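Long-range contact in uncharacterized protein MJ0754 (PDB 3Q4N), which is of unknown function but forms a ferritin-like four-helix bundle that binds metal, probably at a dinuclear centre: residues I46-H57 / L139-F150. Sequence-based numbering, arbitrary orientation.
Sequences IFKNIAESEQTH and LMKGSRNHMRAF
His146 projects from helix 130-155 as a knob into a hole formed by Ile50, Ser53, Glu54 and His57 of helix 45-68. The two helices run nearly antiparallel, and the axes of the two short segments come within 10.9 Å. From CB, the chain sets CG anti to the carbonyl carbon (chi1 -58°), which carries the ring across the interface. CG and CD2 are covered by Ile50 CG2, which sits over the ring centre in a CH-pi contact, 3.5 Å from the His146 centroid and 13° off its normal; the carbonyl oxygen of Gly142 covers the opposite face. Glu54 OE2 lies 3.5 Å from His146 ND1, oblique to the ring, with the carboxylate and ring planes 44° apart. His146 CE1 comes within 3.9 Å of His57 CE1, the rings oblique to each other. At the tip, NE2 of His146 shares a weak hydrogen bond of 3.4 Å with Ser53 OG, which lies in the ring plane. Were His146 replaced by alanine, Ser53 OG would probably lose this partner and a gap would open against Ile50 CG2. His57 reciprocates as a knob among Leu139, Gly142, Ser143 and His146, while its ND1 is hydrogen-bonded to Glu28 OE1 of helix 15-42; Ser143 OG is hydrogen-bonded to Glu113 OE1 of helix 102-125. Toward the N-terminal end of 46-57 the contact turns apolar: Ile46 CD1 reaches Phe150 CD2 at 3.5 Å, and Ile50 CD1 lies over one face of the Phe150 ring. The buried Glu54 carboxylate and two buried imidazoles beside an apolar layer are consistent with the metal-binding interior of a ferritin-like bundle.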
ATOM      1  N   ILE B  46       3.104 -25.526  -6.195  1.00 65.88           N
ATOM      2  CA  ILE B  46       3.310 -24.360  -5.364  1.00 65.91           C
ATOM      3  C   ILE B  46       2.005 -23.699  -4.883  1.00 65.77           C
ATOM      4  O   ILE B  46       1.891 -23.267  -3.722  1.00 65.51           O
ATOM      5  CB  ILE B  46       4.186 -23.362  -6.151  1.00 66.09           C
ATOM      6  CG1 ILE B  46       4.503 -22.123  -5.324  1.00 65.64           C
ATOM      7  CG2 ILE B  46       3.543 -23.032  -7.503  1.00 66.64           C
ATOM      8  CD1 ILE B  46       5.708 -21.400  -5.804  1.00 65.98           C
ATOM      9  N   PHE B  47       1.019 -23.640  -5.773  1.00 65.58           N
ATOM     10  CA  PHE B  47      -0.269 -23.059  -5.436  1.00 65.13           C
ATOM     11  C   PHE B  47      -1.008 -23.886  -4.412  1.00 64.96           C
ATOM     12  O   PHE B  47      -1.596 -23.329  -3.477  1.00 64.96           O
ATOM     13  CB  PHE B  47      -1.090 -22.852  -6.688  1.00 65.07           C
ATOM     14  CG  PHE B  47      -0.562 -21.752  -7.543  1.00 65.56           C
ATOM     15  CD1 PHE B  47      -0.359 -20.481  -6.999  1.00 64.90           C
ATOM     16  CD2 PHE B  47      -0.236 -21.980  -8.873  1.00 65.46           C
ATOM     17  CE1 PHE B  47       0.136 -19.460  -7.767  1.00 64.51           C
ATOM     18  CE2 PHE B  47       0.257 -20.960  -9.654  1.00 65.32           C
ATOM     19  CZ  PHE B  47       0.442 -19.694  -9.099  1.00 65.71           C
ATOM     20  N   LYS B  48      -0.957 -25.206  -4.570  1.00 64.39           N
ATOM     21  CA  LYS B  48      -1.440 -26.086  -3.528  1.00 64.19           C
ATOM     22  C   LYS B  48      -0.714 -25.748  -2.245  1.00 64.06           C
ATOM     23  O   LYS B  48      -1.338 -25.309  -1.283  1.00 64.01           O
ATOM     24  CB  LYS B  48      -1.206 -27.552  -3.869  1.00 64.46           C
ATOM     25  CG  LYS B  48      -1.641 -28.487  -2.753  1.00 64.93           C
ATOM     26  CD  LYS B  48      -1.768 -29.918  -3.216  1.00 65.97           C
ATOM     27  CE  LYS B  48      -2.745 -30.667  -2.325  1.00 66.95           C
ATOM     28  NZ  LYS B  48      -3.432 -31.697  -3.153  1.00 69.79           N
ATOM     29  N   ASN B  49       0.606 -25.928  -2.239  1.00 63.87           N
ATOM     30  CA  ASN B  49       1.366 -25.855  -0.993  1.00 63.99           C
ATOM     31  C   ASN B  49       1.146 -24.542  -0.243  1.00 64.45           C
ATOM     32  O   ASN B  49       0.992 -24.543   0.986  1.00 65.04           O
ATOM     33  CB  ASN B  49       2.857 -26.107  -1.209  1.00 63.58           C
ATOM     34  CG  ASN B  49       3.144 -27.345  -2.070  1.00 64.12           C
ATOM     35  OD1 ASN B  49       2.320 -28.262  -2.187  1.00 62.40           O
ATOM     36  ND2 ASN B  49       4.328 -27.358  -2.697  1.00 63.72           N
ATOM     37  N   ILE B  50       1.080 -23.433  -0.974  1.00 64.31           N
ATOM     38  CA  ILE B  50       0.977 -22.139  -0.332  1.00 63.92           C
ATOM     39  C   ILE B  50      -0.468 -21.801   0.067  1.00 64.76           C
ATOM     40  O   ILE B  50      -0.703 -21.053   1.023  1.00 65.02           O
ATOM     41  CB  ILE B  50       1.689 -21.057  -1.161  1.00 63.48           C
ATOM     42  CG1 ILE B  50       3.161 -21.428  -1.260  1.00 61.66           C
ATOM     43  CG2 ILE B  50       1.577 -19.688  -0.508  1.00 63.22           C
ATOM     44  CD1 ILE B  50       3.959 -20.616  -2.203  1.00 58.97           C
ATOM     45  N   ALA B  51      -1.437 -22.376  -0.631  1.00 65.43           N
ATOM     46  CA  ALA B  51      -2.831 -22.253  -0.194  1.00 66.13           C
ATOM     47  C   ALA B  51      -3.009 -22.900   1.186  1.00 66.65           C
ATOM     48  O   ALA B  51      -3.727 -22.378   2.044  1.00 66.74           O
ATOM     49  CB  ALA B  51      -3.751 -22.897  -1.200  1.00 66.18           C
ATOM     50  N   GLU B  52      -2.325 -24.027   1.389  1.00 67.08           N
ATOM     51  CA  GLU B  52      -2.361 -24.778   2.639  1.00 67.50           C
ATOM     52  C   GLU B  52      -1.707 -23.955   3.738  1.00 66.41           C
ATOM     53  O   GLU B  52      -2.100 -24.020   4.902  1.00 66.77           O
ATOM     54  CB  GLU B  52      -1.632 -26.121   2.469  1.00 68.21           C
ATOM     55  CG  GLU B  52      -2.465 -27.362   2.884  1.00 72.36           C
ATOM     56  CD  GLU B  52      -2.249 -28.613   1.971  1.00 77.63           C
ATOM     57  OE1 GLU B  52      -2.251 -28.478   0.716  1.00 79.31           O
ATOM     58  OE2 GLU B  52      -2.103 -29.741   2.516  1.00 79.17           O
ATOM     59  N   SER B  53      -0.715 -23.167   3.365  1.00 65.03           N
ATOM     60  CA  SER B  53      -0.062 -22.325   4.332  1.00 64.30           C
ATOM     61  C   SER B  53      -0.923 -21.122   4.649  1.00 64.00           C
ATOM     62  O   SER B  53      -1.094 -20.745   5.817  1.00 63.70           O
ATOM     63  CB  SER B  53       1.271 -21.861   3.795  1.00 64.19           C
ATOM     64  OG  SER B  53       2.041 -21.334   4.846  1.00 64.29           O
ATOM     65  N   GLU B  54      -1.471 -20.515   3.600  1.00 63.66           N
ATOM     66  CA  GLU B  54      -2.349 -19.360   3.771  1.00 63.01           C
ATOM     67  C   GLU B  54      -3.612 -19.711   4.560  1.00 62.43           C
ATOM     68  O   GLU B  54      -4.196 -18.827   5.198  1.00 62.26           O
ATOM     69  CB  GLU B  54      -2.649 -18.671   2.434  1.00 63.05           C
ATOM     70  CG  GLU B  54      -1.404 -18.024   1.783  1.00 63.35           C
ATOM     71  CD  GLU B  54      -1.050 -16.665   2.385  1.00 64.63           C
ATOM     72  OE1 GLU B  54      -1.848 -16.212   3.221  1.00 63.11           O
ATOM     73  OE2 GLU B  54       0.006 -16.044   2.030  1.00 65.24           O
ATOM     74  N   GLN B  55      -4.004 -20.994   4.555  1.00 61.73           N
ATOM     75  CA  GLN B  55      -5.076 -21.464   5.447  1.00 60.95           C
ATOM     76  C   GLN B  55      -4.610 -21.340   6.876  1.00 61.80           C
ATOM     77  O   GLN B  55      -5.276 -20.672   7.671  1.00 61.86           O
ATOM     78  CB  GLN B  55      -5.511 -22.895   5.171  1.00 59.93           C
ATOM     79  CG  GLN B  55      -6.583 -23.398   6.140  1.00 56.76           C
ATOM     80  CD  GLN B  55      -7.877 -22.610   6.052  1.00 53.99           C
ATOM     81  OE1 GLN B  55      -8.540 -22.594   5.025  1.00 51.42           O
ATOM     82  NE2 GLN B  55      -8.241 -21.951   7.136  1.00 54.06           N
ATOM     83  N   THR B  56      -3.479 -21.975   7.196  1.00 62.45           N
ATOM     84  CA  THR B  56      -2.787 -21.747   8.469  1.00 63.86           C
ATOM     85  C   THR B  56      -2.871 -20.272   8.863  1.00 63.95           C
ATOM     86  O   THR B  56      -3.461 -19.931   9.875  1.00 63.60           O
ATOM     87  CB  THR B  56      -1.269 -22.124   8.411  1.00 64.45           C
ATOM     88  OG1 THR B  56      -1.105 -23.471   7.937  1.00 65.99           O
ATOM     89  CG2 THR B  56      -0.607 -21.962   9.780  1.00 63.71           C
ATOM     90  N   HIS B  57      -2.287 -19.402   8.050  1.00 64.69           N
ATOM     91  CA  HIS B  57      -2.329 -17.964   8.325  1.00 65.77           C
ATOM     92  C   HIS B  57      -3.763 -17.468   8.627  1.00 66.21           C
ATOM     93  O   HIS B  57      -3.963 -16.599   9.485  1.00 66.46           O
ATOM     94  CB  HIS B  57      -1.785 -17.170   7.133  1.00 66.10           C
ATOM     95  CG  HIS B  57      -0.305 -17.300   6.901  1.00 66.88           C
ATOM     96  ND1 HIS B  57       0.451 -16.270   6.376  1.00 66.00           N
ATOM     97  CD2 HIS B  57       0.551 -18.333   7.089  1.00 67.74           C
ATOM     98  CE1 HIS B  57       1.704 -16.663   6.256  1.00 66.69           C
ATOM     99  NE2 HIS B  57       1.795 -17.909   6.684  1.00 67.54           N
ATOM    100  N   LEU B 139       3.567 -13.914  10.557  1.00 69.44           N
ATOM    101  CA  LEU B 139       2.898 -13.841   9.283  1.00 68.94           C
ATOM    102  C   LEU B 139       3.858 -13.300   8.221  1.00 69.27           C
ATOM    103  O   LEU B 139       3.976 -13.882   7.127  1.00 69.03           O
ATOM    104  CB  LEU B 139       1.598 -13.057   9.401  1.00 68.46           C
ATOM    105  CG  LEU B 139       0.388 -14.001   9.516  1.00 68.16           C
ATOM    106  CD1 LEU B 139       0.533 -15.032  10.628  1.00 68.17           C
ATOM    107  CD2 LEU B 139      -0.917 -13.273   9.673  1.00 66.67           C
ATOM    108  N   MET B 140       4.587 -12.237   8.559  1.00 69.28           N
ATOM    109  CA  MET B 140       5.664 -11.776   7.690  1.00 69.82           C
ATOM    110  C   MET B 140       6.591 -12.965   7.384  1.00 69.73           C
ATOM    111  O   MET B 140       6.834 -13.295   6.222  1.00 69.53           O
ATOM    112  CB  MET B 140       6.438 -10.641   8.356  1.00 70.11           C
ATOM    113  CG  MET B 140       6.762  -9.496   7.445  1.00 71.54           C
ATOM    114  SD  MET B 140       6.451  -7.937   8.319  1.00 76.89           S
ATOM    115  CE  MET B 140       8.109  -7.451   8.865  1.00 74.93           C
ATOM    116  N   LYS B 141       7.064 -13.626   8.437  1.00 69.60           N
ATOM    117  CA  LYS B 141       7.958 -14.761   8.308  1.00 69.62           C
ATOM    118  C   LYS B 141       7.468 -15.720   7.229  1.00 69.80           C
ATOM    119  O   LYS B 141       8.180 -15.958   6.251  1.00 69.74           O
ATOM    120  CB  LYS B 141       8.100 -15.463   9.654  1.00 69.82           C
ATOM    121  CG  LYS B 141       9.051 -16.662   9.665  1.00 70.31           C
ATOM    122  CD  LYS B 141       9.946 -16.653  10.901  1.00 71.43           C
ATOM    123  CE  LYS B 141      10.693 -15.321  11.029  1.00 71.33           C
ATOM    124  NZ  LYS B 141      12.180 -15.509  11.048  1.00 70.84           N
ATOM    125  N   GLY B 142       6.247 -16.246   7.395  1.00 69.95           N
ATOM    126  CA  GLY B 142       5.623 -17.145   6.404  1.00 69.54           C
ATOM    127  C   GLY B 142       5.544 -16.531   5.018  1.00 69.55           C
ATOM    128  O   GLY B 142       5.805 -17.193   4.027  1.00 69.26           O
ATOM    129  N   SER B 143       5.205 -15.247   4.955  1.00 70.07           N
ATOM    130  CA  SER B 143       5.050 -14.535   3.683  1.00 70.74           C
ATOM    131  C   SER B 143       6.357 -14.333   2.934  1.00 70.95           C
ATOM    132  O   SER B 143       6.393 -14.417   1.706  1.00 71.43           O
ATOM    133  CB  SER B 143       4.365 -13.173   3.884  1.00 70.89           C
ATOM    134  OG  SER B 143       2.955 -13.283   3.728  1.00 71.37           O
ATOM    135  N   ARG B 144       7.426 -14.059   3.671  1.00 71.10           N
ATOM    136  CA  ARG B 144       8.735 -13.902   3.060  1.00 71.32           C
ATOM    137  C   ARG B 144       9.150 -15.174   2.308  1.00 71.26           C
ATOM    138  O   ARG B 144       9.694 -15.099   1.198  1.00 71.25           O
ATOM    139  CB  ARG B 144       9.768 -13.496   4.109  1.00 71.37           C
ATOM    140  CG  ARG B 144       9.627 -12.042   4.575  1.00 73.39           C
ATOM    141  CD  ARG B 144      10.915 -11.499   5.212  1.00 77.86           C
ATOM    142  NE  ARG B 144      11.030 -11.741   6.659  1.00 80.61           N
ATOM    143  CZ  ARG B 144      10.904 -10.791   7.587  1.00 82.41           C
ATOM    144  NH1 ARG B 144      10.653  -9.532   7.227  1.00 82.08           N
ATOM    145  NH2 ARG B 144      11.029 -11.097   8.878  1.00 83.68           N
ATOM    146  N   ASN B 145       8.854 -16.329   2.908  1.00 71.02           N
ATOM    147  CA  ASN B 145       9.080 -17.622   2.286  1.00 70.65           C
ATOM    148  C   ASN B 145       8.306 -17.842   1.013  1.00 70.09           C
ATOM    149  O   ASN B 145       8.796 -18.491   0.079  1.00 70.35           O
ATOM    150  CB  ASN B 145       8.738 -18.731   3.258  1.00 71.22           C
ATOM    151  CG  ASN B 145       9.963 -19.315   3.892  1.00 73.10           C
ATOM    152  OD1 ASN B 145      10.708 -18.605   4.569  1.00 76.33           O
ATOM    153  ND2 ASN B 145      10.209 -20.607   3.657  1.00 73.76           N
ATOM    154  N   HIS B 146       7.089 -17.321   0.974  1.00 69.10           N
ATOM    155  CA  HIS B 146       6.281 -17.424  -0.234  1.00 68.55           C
ATOM    156  C   HIS B 146       6.893 -16.620  -1.392  1.00 68.38           C
ATOM    157  O   HIS B 146       6.999 -17.113  -2.522  1.00 68.21           O
ATOM    158  CB  HIS B 146       4.836 -17.007   0.043  1.00 68.22           C
ATOM    159  CG  HIS B 146       4.171 -17.811   1.121  1.00 67.23           C
ATOM    160  ND1 HIS B 146       3.245 -17.273   1.990  1.00 67.94           N
ATOM    161  CD2 HIS B 146       4.317 -19.106   1.486  1.00 64.92           C
ATOM    162  CE1 HIS B 146       2.848 -18.206   2.839  1.00 66.08           C
ATOM    163  NE2 HIS B 146       3.481 -19.326   2.550  1.00 63.52           N
ATOM    164  N   MET B 147       7.293 -15.387  -1.095  1.00 67.77           N
ATOM    165  CA  MET B 147       8.055 -14.580  -2.017  1.00 67.55           C
ATOM    166  C   MET B 147       9.180 -15.402  -2.671  1.00 67.79           C
ATOM    167  O   MET B 147       9.237 -15.551  -3.899  1.00 68.02           O
ATOM    168  CB  MET B 147       8.656 -13.417  -1.246  1.00 67.47           C
ATOM    169  CG  MET B 147       9.318 -12.369  -2.090  1.00 66.32           C
ATOM    170  SD  MET B 147       8.136 -11.102  -2.569  1.00 64.41           S
ATOM    171  CE  MET B 147       7.504 -11.811  -4.083  1.00 62.97           C
ATOM    172  N   ARG B 148      10.065 -15.949  -1.847  1.00 67.71           N
ATOM    173  CA  ARG B 148      11.189 -16.712  -2.362  1.00 67.76           C
ATOM    174  C   ARG B 148      10.701 -17.893  -3.168  1.00 68.31           C
ATOM    175  O   ARG B 148      11.241 -18.183  -4.239  1.00 69.04           O
ATOM    176  CB  ARG B 148      12.086 -17.199  -1.238  1.00 67.23           C
ATOM    177  CG  ARG B 148      12.654 -16.083  -0.431  1.00 66.42           C
ATOM    178  CD  ARG B 148      13.699 -16.582   0.531  1.00 65.25           C
ATOM    179  NE  ARG B 148      13.802 -15.648   1.640  1.00 63.65           N
ATOM    180  CZ  ARG B 148      13.171 -15.792   2.796  1.00 62.46           C
ATOM    181  NH1 ARG B 148      12.408 -16.862   3.016  1.00 62.53           N
ATOM    182  NH2 ARG B 148      13.323 -14.870   3.738  1.00 60.64           N
ATOM    183  N   ALA B 149       9.675 -18.567  -2.665  1.00 68.25           N
ATOM    184  CA  ALA B 149       9.122 -19.695  -3.381  1.00 68.47           C
ATOM    185  C   ALA B 149       8.694 -19.270  -4.795  1.00 68.86           C
ATOM    186  O   ALA B 149       9.020 -19.949  -5.784  1.00 68.86           O
ATOM    187  CB  ALA B 149       7.962 -20.273  -2.621  1.00 68.43           C
ATOM    188  N   PHE B 150       7.984 -18.141  -4.888  1.00 69.04           N
ATOM    189  CA  PHE B 150       7.493 -17.673  -6.176  1.00 69.44           C
ATOM    190  C   PHE B 150       8.625 -17.169  -7.020  1.00 69.60           C
ATOM    191  O   PHE B 150       8.662 -17.468  -8.219  1.00 69.94           O
ATOM    192  CB  PHE B 150       6.436 -16.569  -6.059  1.00 69.78           C
ATOM    193  CG  PHE B 150       5.086 -17.060  -5.639  1.00 70.43           C
ATOM    194  CD1 PHE B 150       4.415 -16.453  -4.581  1.00 72.72           C
ATOM    195  CD2 PHE B 150       4.484 -18.126  -6.290  1.00 69.96           C
ATOM    196  CE1 PHE B 150       3.152 -16.913  -4.174  1.00 73.73           C
ATOM    197  CE2 PHE B 150       3.234 -18.600  -5.894  1.00 70.63           C
ATOM    198  CZ  PHE B 150       2.562 -17.995  -4.838  1.00 71.79           C
TER